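PDB 4Q9D: benzoylformate decarboxylase from Mycobacterium smegmatis, which belongs to the thiamine pyrophosphate-dependent enzyme family and holds a magnesium ion in its C-terminal cofactor-binding domain. Local coordinates for residues B[343-348]-B[385-390]; B[370-375]-B[427-432]; B[353-358]-B[525-530]. All coordinates share one frame; numbering follows the deposited sequence.

In the fold
All three contacts belong to the C-terminal alpha/beta part of the chain, and they differ in depth. Contact 2 is core: two neighbouring strands of the parallel sheet, joined by backbone bonds and small or branched apolar side chains. Contact 3 is partly buried and joins the end of another strand of that sheet to the start of helix 357-367 by a single bridge, with apolar contacts round it. Contact 1 lies at the surface, where an irregular segment crosses the end of helix 382-388 with arginines, aromatic rings and water. Asn358 links contact 3 to contact 1, and Leu385 of contact 1 packs on Val374 of contact 2.

Contact 1 (B[343-348]-B[385-390])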
loop_
_atom_site.group_PDB
_atom_site.type_symbol
_atom_site.label_atom_id
_atom_site.label_comp_id
_atom_site.label_asym_id
_atom_site.label_seq_id
_atom_site.Cartn_x
_atom_site.Cartn_y
_atom_site.Cartn_z
ATOM N N ARG B 343 12.797 -30.852 -35.661
ATOM C CA ARG B 343 11.602 -31.217 -34.913
ATOM C C ARG B 343 11.329 -32.714 -35.042
ATOM O O ARG B 343 11.273 -33.271 -36.148
ATOM C CB ARG B 343 10.391 -30.429 -35.416
ATOM C CG ARG B 343 10.451 -28.963 -35.079
ATOM C CD ARG B 343 9.472 -28.148 -35.917
ATOM N NE ARG B 343 9.492 -26.732 -35.531
ATOM C CZ ARG B 343 10.376 -25.848 -35.986
ATOM N NH1 ARG B 343 11.309 -26.231 -36.851
ATOM N NH2 ARG B 343 10.326 -24.578 -35.589
ATOM N N GLN B 344 11.160 -33.365 -33.904
ATOM C CA GLN B 344 10.819 -34.767 -33.915
ATOM C C GLN B 344 9.371 -34.920 -34.358
ATOM O O GLN B 344 8.480 -35.067 -33.528
ATOM C CB GLN B 344 11.051 -35.367 -32.529
ATOM C CG GLN B 344 12.514 -35.278 -32.076
ATOM C CD GLN B 344 13.471 -36.036 -33.005
ATOM O OE1 GLN B 344 13.294 -37.232 -33.244
ATOM N NE2 GLN B 344 14.483 -35.337 -33.532
ATOM N N ARG B 345 9.133 -34.850 -35.670
ATOM C CA ARG B 345 7.787 -35.058 -36.201
ATOM C C ARG B 345 7.573 -36.540 -36.510
ATOM O O ARG B 345 8.435 -37.207 -37.090
ATOM C CB ARG B 345 7.532 -34.268 -37.488
ATOM C CG ARG B 345 7.646 -32.775 -37.393
ATOM C CD ARG B 345 7.323 -32.097 -38.719
ATOM N NE ARG B 345 6.778 -30.750 -38.497
ATOM C CZ ARG B 345 7.313 -29.603 -38.934
ATOM N NH1 ARG B 345 8.432 -29.605 -39.662
ATOM N NH2 ARG B 345 6.712 -28.440 -38.643
ATOM N N HIS B 346 6.413 -37.043 -36.121
ATOM C CA HIS B 346 5.903 -38.298 -36.627
ATOM C C HIS B 346 4.385 -38.149 -36.624
ATOM O O HIS B 346 3.821 -37.483 -35.758
ATOM C CB HIS B 346 6.356 -39.462 -35.747
ATOM C CG HIS B 346 5.581 -39.587 -34.472
ATOM N ND1 HIS B 346 4.441 -40.358 -34.368
ATOM C CD2 HIS B 346 5.774 -39.030 -33.252
ATOM C CE1 HIS B 346 3.970 -40.280 -33.133
ATOM N NE2 HIS B 346 4.761 -39.482 -32.437
ATOM N N SER B 347 3.724 -38.758 -37.598
ATOM C CA SER B 347 2.306 -38.523 -37.805
ATOM C C SER B 347 1.398 -39.526 -37.106
ATOM O O SER B 347 1.658 -40.725 -37.139
ATOM C CB SER B 347 1.994 -38.543 -39.293
ATOM O OG SER B 347 0.603 -38.468 -39.449
ATOM N N ASP B 348 0.333 -39.033 -36.476
ATOM C CA ASP B 348 -0.714 -39.905 -35.932
ATOM C C ASP B 348 -2.013 -39.736 -36.718
ATOM O O ASP B 348 -3.096 -40.005 -36.212
ATOM C CB ASP B 348 -0.975 -39.585 -34.468
ATOM C CG ASP B 348 0.139 -40.051 -33.565
ATOM O OD1 ASP B 348 0.697 -41.133 -33.842
ATOM O OD2 ASP B 348 0.449 -39.341 -32.576
ATOM N N LEU B 385 2.542 -27.749 -30.403
ATOM C CA LEU B 385 2.488 -26.462 -31.080
ATOM C C LEU B 385 3.851 -26.203 -31.711
ATOM O O LEU B 385 3.944 -25.800 -32.865
ATOM C CB LEU B 385 2.157 -25.354 -30.063
ATOM C CG LEU B 385 2.560 -23.926 -30.440
ATOM C CD1 LEU B 385 1.479 -23.315 -31.280
ATOM C CD2 LEU B 385 2.839 -23.091 -29.174
ATOM N N PHE B 386 4.908 -26.424 -30.928
ATOM C CA PHE B 386 6.259 -26.218 -31.422
ATOM C C PHE B 386 6.542 -27.100 -32.661
ATOM O O PHE B 386 7.091 -26.639 -33.676
ATOM C CB PHE B 386 7.265 -26.497 -30.288
ATOM C CG PHE B 386 8.704 -26.546 -30.746
ATOM C CD1 PHE B 386 9.394 -25.375 -31.054
ATOM C CD2 PHE B 386 9.366 -27.765 -30.874
ATOM C CE1 PHE B 386 10.715 -25.417 -31.482
ATOM C CE2 PHE B 386 10.692 -27.815 -31.302
ATOM C CZ PHE B 386 11.366 -26.631 -31.607
ATOM N N THR B 387 6.148 -28.366 -32.577
ATOM C CA THR B 387 6.411 -29.328 -33.652
ATOM C C THR B 387 5.664 -28.995 -34.920
ATOM O O THR B 387 6.240 -29.013 -35.997
ATOM C CB THR B 387 6.016 -30.729 -33.224
ATOM O OG1 THR B 387 6.790 -31.071 -32.073
ATOM C CG2 THR B 387 6.278 -31.745 -34.351
ATOM N N TRP B 388 4.388 -28.649 -34.792
ATOM C CA TRP B 388 3.538 -28.535 -35.974
ATOM C C TRP B 388 3.129 -27.122 -36.393
ATOM O O TRP B 388 2.724 -26.922 -37.536
ATOM C CB TRP B 388 2.277 -29.378 -35.775
ATOM C CG TRP B 388 2.564 -30.867 -35.745
ATOM C CD1 TRP B 388 2.491 -31.705 -34.661
ATOM C CD2 TRP B 388 2.964 -31.682 -36.858
ATOM N NE1 TRP B 388 2.824 -32.999 -35.040
ATOM C CE2 TRP B 388 3.119 -33.005 -36.382
ATOM C CE3 TRP B 388 3.215 -31.419 -38.214
ATOM C CZ2 TRP B 388 3.508 -34.066 -37.214
ATOM C CZ3 TRP B 388 3.601 -32.475 -39.043
ATOM C CH2 TRP B 388 3.741 -33.781 -38.533
ATOM N N LEU B 389 3.191 -26.140 -35.491
ATOM C CA LEU B 389 2.716 -24.804 -35.874
ATOM C C LEU B 389 3.767 -23.736 -35.644
ATOM O O LEU B 389 3.579 -22.852 -34.794
ATOM C CB LEU B 389 1.441 -24.424 -35.115
ATOM C CG LEU B 389 0.227 -25.340 -35.190
ATOM C CD1 LEU B 389 -0.949 -24.697 -34.410
ATOM C CD2 LEU B 389 -0.186 -25.587 -36.636
ATOM N N PRO B 390 4.873 -23.800 -36.407
ATOM C CA PRO B 390 5.897 -22.765 -36.217
ATOM C C PRO B 390 5.324 -21.402 -36.571
ATOM O O PRO B 390 4.498 -21.275 -37.486
ATOM C CB PRO B 390 6.996 -23.139 -37.221
ATOM C CG PRO B 390 6.295 -24.040 -38.258
ATOM C CD PRO B 390 5.239 -24.776 -37.457
HETATM O O HOH W 1 8.151 -24.220 -33.885
HETATM O O HOH W 2 9.643 -31.420 -32.171
#
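The guanidinium of Arg343 lies over one face of the Phe386 ring, the two planes 26° apart, in a cation-pi contact that places CZ of Arg343 4.9 Å from the ring centroid. Two oxygens occupy the edge of the same guanidinium, in its plane: Phe386 O and a water. NE of Arg343 donates to Phe386 O at 3.0 Å. The water accepts from NH2 of Arg343 and donates to Phe386 O at 2.6 Å, so one carbonyl receives two bonds. NH2 has a further partner in Glu244 O.

The Trp388 ring has the aliphatic part of Arg345 over one face: CD of Arg345 makes a CH-pi contact 4.1 Å from the centroid of the six-membered ring. CG2 of Thr387 lies over the same face, toward the rim. His346 O sits at the edge of the indole, in its plane, 3.7 Å from CZ2 of Trp388, while NE1 of Trp388 donates to Asn358 OD1. The Arg345 guanidinium, turned 45° from the indole, has Arg343 CD over one face and Pro390 CD near its edge.

With CG anti to its own carbonyl carbon (chi1 -60°), Arg345 lays CG 3.5 Å from CG2 of Thr387, the side chains sliding past each other; the extended chain beyond carries NH2 to 2.7 Å from Thr387 O. The hydroxyl of Thr387 bonds back to Leu383 O, and a second water donates to this OG1 and accepts weakly from Gln344 N.

Arginine suits this place because its methylenes cover aromatic surface while its N-H groups reach carbonyls. Helix 382-388 ends here, and Pro390, four residues beyond Phe386, has no N-H to offer Phe386 O; Arg343 and a water supply the donors instead, and the partly negative helix end probably favours the two positive charges.

Contact 2 (B[370-375]-B[427-432])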
loop_
_atom_site.group_PDB
_atom_site.type_symbol
_atom_site.label_atom_id
_atom_site.label_comp_id
_atom_site.label_asym_id
_atom_site.label_seq_id
_atom_site.Cartn_x
_atom_site.Cartn_y
_atom_site.Cartn_z
ATOM N N ASP B 370 -1.913 -19.561 -43.897
ATOM C CA ASP B 370 -0.565 -19.107 -43.658
ATOM C C ASP B 370 -0.507 -17.795 -42.828
ATOM O O ASP B 370 0.401 -17.609 -42.024
ATOM C CB ASP B 370 0.172 -18.997 -45.004
ATOM C CG ASP B 370 1.636 -18.606 -44.842
ATOM O OD1 ASP B 370 1.999 -17.484 -45.275
ATOM O OD2 ASP B 370 2.420 -19.415 -44.275
ATOM N N ASP B 371 -1.481 -16.907 -43.009
ATOM C CA ASP B 371 -1.495 -15.614 -42.323
ATOM C C ASP B 371 -2.368 -15.613 -41.064
ATOM O O ASP B 371 -2.641 -14.555 -40.524
ATOM C CB ASP B 371 -1.991 -14.501 -43.258
ATOM C CG ASP B 371 -3.415 -14.744 -43.741
ATOM O OD1 ASP B 371 -3.941 -15.860 -43.501
ATOM O OD2 ASP B 371 -4.012 -13.834 -44.369
ATOM N N ALA B 372 -2.818 -16.781 -40.610
ATOM C CA ALA B 372 -3.628 -16.854 -39.399
ATOM C C ALA B 372 -2.829 -16.476 -38.145
ATOM O O ALA B 372 -1.614 -16.671 -38.080
ATOM C CB ALA B 372 -4.242 -18.257 -39.241
ATOM N N ALA B 373 -3.516 -15.936 -37.143
ATOM C CA ALA B 373 -2.890 -15.727 -35.833
ATOM C C ALA B 373 -3.178 -16.948 -34.969
ATOM O O ALA B 373 -4.261 -17.543 -35.034
ATOM C CB ALA B 373 -3.427 -14.464 -35.171
ATOM N N VAL B 374 -2.210 -17.336 -34.163
ATOM C CA VAL B 374 -2.422 -18.442 -33.254
ATOM C C VAL B 374 -2.483 -17.899 -31.820
ATOM O O VAL B 374 -1.609 -17.122 -31.429
ATOM C CB VAL B 374 -1.287 -19.500 -33.380
ATOM C CG1 VAL B 374 -1.344 -20.505 -32.204
ATOM C CG2 VAL B 374 -1.402 -20.241 -34.724
ATOM N N VAL B 375 -3.514 -18.291 -31.056
ATOM C CA VAL B 375 -3.564 -18.001 -29.612
ATOM C C VAL B 375 -3.414 -19.323 -28.865
ATOM O O VAL B 375 -4.114 -20.283 -29.176
ATOM C CB VAL B 375 -4.892 -17.315 -29.194
ATOM C CG1 VAL B 375 -4.947 -17.146 -27.679
ATOM C CG2 VAL B 375 -5.020 -15.968 -29.874
ATOM N N THR B 427 -7.716 -15.026 -39.881
ATOM C CA THR B 427 -8.422 -15.842 -38.928
ATOM C C THR B 427 -7.562 -15.999 -37.684
ATOM O O THR B 427 -6.328 -16.000 -37.749
ATOM C CB THR B 427 -8.835 -17.217 -39.528
ATOM O OG1 THR B 427 -9.736 -16.999 -40.616
ATOM C CG2 THR B 427 -9.569 -18.081 -38.493
ATOM N N VAL B 428 -8.236 -16.070 -36.544
ATOM C CA VAL B 428 -7.580 -16.384 -35.286
ATOM C C VAL B 428 -7.902 -17.825 -34.938
ATOM O O VAL B 428 -9.079 -18.223 -34.874
ATOM C CB VAL B 428 -8.049 -15.464 -34.133
ATOM C CG1 VAL B 428 -7.414 -15.930 -32.791
ATOM C CG2 VAL B 428 -7.664 -14.038 -34.430
ATOM N N VAL B 429 -6.851 -18.607 -34.737
ATOM C CA VAL B 429 -6.996 -19.995 -34.322
ATOM C C VAL B 429 -6.460 -20.104 -32.896
ATOM O O VAL B 429 -5.291 -19.831 -32.630
ATOM C CB VAL B 429 -6.208 -20.931 -35.252
ATOM C CG1 VAL B 429 -6.260 -22.401 -34.729
ATOM C CG2 VAL B 429 -6.743 -20.794 -36.687
ATOM N N ALA B 430 -7.332 -20.493 -31.981
ATOM C CA ALA B 430 -6.990 -20.551 -30.578
ATOM C C ALA B 430 -7.053 -21.997 -30.154
ATOM O O ALA B 430 -8.100 -22.631 -30.262
ATOM C CB ALA B 430 -7.989 -19.675 -29.734
ATOM N N THR B 431 -5.937 -22.528 -29.676
ATOM C CA THR B 431 -5.943 -23.894 -29.181
ATOM C C THR B 431 -5.917 -23.846 -27.658
ATOM O O THR B 431 -4.932 -23.401 -27.054
ATOM C CB THR B 431 -4.762 -24.726 -29.757
ATOM O OG1 THR B 431 -3.526 -24.161 -29.312
ATOM C CG2 THR B 431 -4.805 -24.712 -31.309
ATOM N N ILE B 432 -7.002 -24.303 -27.042
ATOM C CA ILE B 432 -7.231 -24.095 -25.611
ATOM C C ILE B 432 -7.524 -25.425 -24.912
ATOM O O ILE B 432 -8.359 -26.205 -25.391
ATOM C CB ILE B 432 -8.470 -23.154 -25.392
ATOM C CG1 ILE B 432 -8.405 -21.933 -26.312
ATOM C CG2 ILE B 432 -8.549 -22.652 -23.923
ATOM C CD1 ILE B 432 -7.275 -20.945 -25.930
HETATM O O HOH W 3 -6.118 -16.341 -41.788
#
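Val375 meets strand 428-433 with its side chain from the root outward. Its CB lies 3.9 Å from CB of Ala430, its bridge partner, whose lone methyl leaves room for the branched residue. With CG1 anti to the backbone N (chi1 175°), CG2 lies beside that N and reaches back along the sheet to CG1 of Val428 at 3.8 Å, the two side chains crossing at a slant. The side chains of Val375 and Val428 both also touch Ala412 and Ile415 of helix 408-421, which covers this side of the sheet. Ala373 shares that side, whereas Val374 and Val429 point to the other, where Val429 meets Leu364 of helix 357-367.

The backbones form a regular parallel ladder. Ala373 N donates to Thr427 O, and Ala373 O accepts from Val429 N at 2.8 Å in a nearly straight bond of 177°. Val375 repeats the pattern, with its N to Val429 O and its O from Thr431 N. Val374, between them, instead bonds on its other edge to Ser396 and Phe398, at strand 397-399. Where the ladder begins, a water joins OD1 of Asp371 to N of Thr427.

Beta-branched valines favour extended backbone. Such a parallel sheet covered by helices is typical of the thiamine pyrophosphate-binding fold; strand 428-433 leads directly into Asp434, a magnesium ligand.

Contact 3 (B[353-358]-B[525-530]); sequences APMTSN and LVVPTL
Met355 and Thr529 form a single beta bridge, through which the loop leading into helix 357-367 continues the bonding of strand 523-528, an inner strand in the parallel sheet of the thiamine pyrophosphate-binding fold, just past its C-terminal end. The touching backbones run 58° apart, consistent with a pairing that stops after one bridge.

Met355 makes both hydrogen bonds of the bridge, with the residues flanking Thr529, giving one and accepting the other. Met355 N donates to Pro528 O at 3.0 Å; Leu530 N donates to Met355 O at 2.9 Å in a more bent bond of 139°. Each donor sits tilted from the plane of its acceptor carbonyl. CA-H groups add to the same oxygens: CA of Pro354 approaches Pro528 O, and CA of Thr529 lies 3.0 Å from Met355 O.

Apolar contacts surround the bridge. Ala353 CB rests against CG of Pro528 at 4.0 Å, and Pro354, preceded by a cis peptide bond, puts its CG 3.8 Å from CD2 of Leu530, the side chains crossing at about a right angle. Pro354 and Pro528 lack N-H groups, and the bridge takes its donors from Met355 and Leu530. In Met355, chi1 (61°) and an extended chi2 bring SD to 3.9 Å from CG1 of Val527, and the bend at chi3 sets CE beside the same methyl; an unbranched thioether suits this buried apolar site near Val360. Thr529 touches Asn461, a ligand of the magnesium ion, and its side chain is about 6 Å from that ion.

Thr356 divides its branches between two tasks: as the N-cap residue it bonds Ala359 N through OG1, which also bonds Asp348 OD2, while its CG2 methyl packs on CD1 of Leu530 at 3.7 Å.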
loop_
_atom_site.group_PDB
_atom_site.type_symbol
_atom_site.label_atom_id
_atom_site.label_comp_id
_atom_site.label_asym_id
_atom_site.label_seq_id
_atom_site.Cartn_x
_atom_site.Cartn_y
_atom_site.Cartn_z
ATOM N N ALA B 353 -11.248 -40.378 -32.494
ATOM C CA ALA B 353 -11.290 -39.787 -31.161
ATOM C C ALA B 353 -11.488 -40.898 -30.156
ATOM O O ALA B 353 -12.224 -41.837 -30.420
ATOM C CB ALA B 353 -12.414 -38.781 -31.070
ATOM N N PRO B 354 -10.836 -40.793 -28.990
ATOM C CA PRO B 354 -9.962 -39.685 -28.605
ATOM C C PRO B 354 -8.583 -39.860 -29.205
ATOM O O PRO B 354 -8.052 -40.962 -29.244
ATOM C CB PRO B 354 -9.903 -39.801 -27.077
ATOM C CG PRO B 354 -10.044 -41.244 -26.835
ATOM C CD PRO B 354 -11.028 -41.740 -27.882
ATOM N N MET B 355 -8.015 -38.759 -29.679
ATOM C CA MET B 355 -6.737 -38.798 -30.377
ATOM C C MET B 355 -5.619 -38.140 -29.569
ATOM O O MET B 355 -5.865 -37.501 -28.534
ATOM C CB MET B 355 -6.890 -38.122 -31.732
ATOM C CG MET B 355 -7.299 -36.690 -31.627
ATOM S SD MET B 355 -7.778 -36.011 -33.221
ATOM C CE MET B 355 -9.462 -36.610 -33.354
ATOM N N THR B 356 -4.385 -38.337 -30.020
ATOM C CA THR B 356 -3.241 -37.691 -29.409
ATOM C C THR B 356 -3.278 -36.186 -29.724
ATOM O O THR B 356 -3.809 -35.764 -30.754
ATOM C CB THR B 356 -1.926 -38.273 -29.959
ATOM O OG1 THR B 356 -1.875 -38.059 -31.370
ATOM C CG2 THR B 356 -1.830 -39.767 -29.677
ATOM N N SER B 357 -2.699 -35.370 -28.857
ATOM C CA SER B 357 -2.536 -33.957 -29.214
ATOM C C SER B 357 -1.642 -33.804 -30.458
ATOM O O SER B 357 -1.773 -32.850 -31.239
ATOM C CB SER B 357 -1.986 -33.145 -28.028
ATOM O OG SER B 357 -0.924 -33.822 -27.377
ATOM N N ASN B 358 -0.735 -34.752 -30.649
ATOM C CA ASN B 358 0.098 -34.764 -31.849
ATOM C C ASN B 358 -0.755 -34.851 -33.132
ATOM O O ASN B 358 -0.509 -34.127 -34.106
ATOM C CB ASN B 358 1.124 -35.901 -31.752
ATOM C CG ASN B 358 2.073 -35.930 -32.933
ATOM O OD1 ASN B 358 2.804 -34.969 -33.171
ATOM N ND2 ASN B 358 2.061 -37.032 -33.689
ATOM N N LEU B 525 -14.675 -26.002 -31.711
ATOM C CA LEU B 525 -14.521 -27.409 -32.074
ATOM C C LEU B 525 -13.967 -28.129 -30.857
ATOM O O LEU B 525 -12.882 -27.812 -30.369
ATOM C CB LEU B 525 -13.589 -27.572 -33.285
ATOM C CG LEU B 525 -14.074 -26.910 -34.582
ATOM C CD1 LEU B 525 -13.035 -27.075 -35.704
ATOM C CD2 LEU B 525 -15.440 -27.416 -35.020
ATOM N N VAL B 526 -14.734 -29.074 -30.346
ATOM C CA VAL B 526 -14.327 -29.821 -29.183
ATOM C C VAL B 526 -13.710 -31.148 -29.653
ATOM O O VAL B 526 -14.376 -31.946 -30.307
ATOM C CB VAL B 526 -15.527 -30.029 -28.228
ATOM C CG1 VAL B 526 -15.053 -30.683 -26.943
ATOM C CG2 VAL B 526 -16.203 -28.654 -27.913
ATOM N N VAL B 527 -12.431 -31.358 -29.334
ATOM C CA VAL B 527 -11.687 -32.506 -29.812
ATOM C C VAL B 527 -11.297 -33.420 -28.647
ATOM O O VAL B 527 -10.449 -33.078 -27.823
ATOM C CB VAL B 527 -10.425 -32.076 -30.567
ATOM C CG1 VAL B 527 -9.698 -33.311 -31.130
ATOM C CG2 VAL B 527 -10.765 -31.082 -31.704
ATOM N N PRO B 528 -11.920 -34.603 -28.562
ATOM C CA PRO B 528 -11.537 -35.475 -27.442
ATOM C C PRO B 528 -10.106 -35.964 -27.615
ATOM O O PRO B 528 -9.750 -36.468 -28.676
ATOM C CB PRO B 528 -12.542 -36.639 -27.529
ATOM C CG PRO B 528 -13.680 -36.114 -28.397
ATOM C CD PRO B 528 -13.052 -35.125 -29.346
ATOM N N THR B 529 -9.274 -35.801 -26.599
ATOM C CA THR B 529 -7.869 -36.158 -26.748
ATOM C C THR B 529 -7.462 -37.022 -25.563
ATOM O O THR B 529 -8.199 -37.131 -24.585
ATOM C CB THR B 529 -6.959 -34.912 -26.785
ATOM O OG1 THR B 529 -7.107 -34.210 -25.553
ATOM C CG2 THR B 529 -7.343 -33.974 -27.949
ATOM N N LEU B 530 -6.282 -37.617 -25.639
ATOM C CA LEU B 530 -5.799 -38.491 -24.571
ATOM C C LEU B 530 -5.138 -37.709 -23.444
ATOM O O LEU B 530 -4.440 -36.729 -23.702
ATOM C CB LEU B 530 -4.799 -39.507 -25.135
ATOM C CG LEU B 530 -5.346 -40.311 -26.321
ATOM C CD1 LEU B 530 -4.192 -40.946 -27.076
ATOM C CD2 LEU B 530 -6.328 -41.368 -25.862
#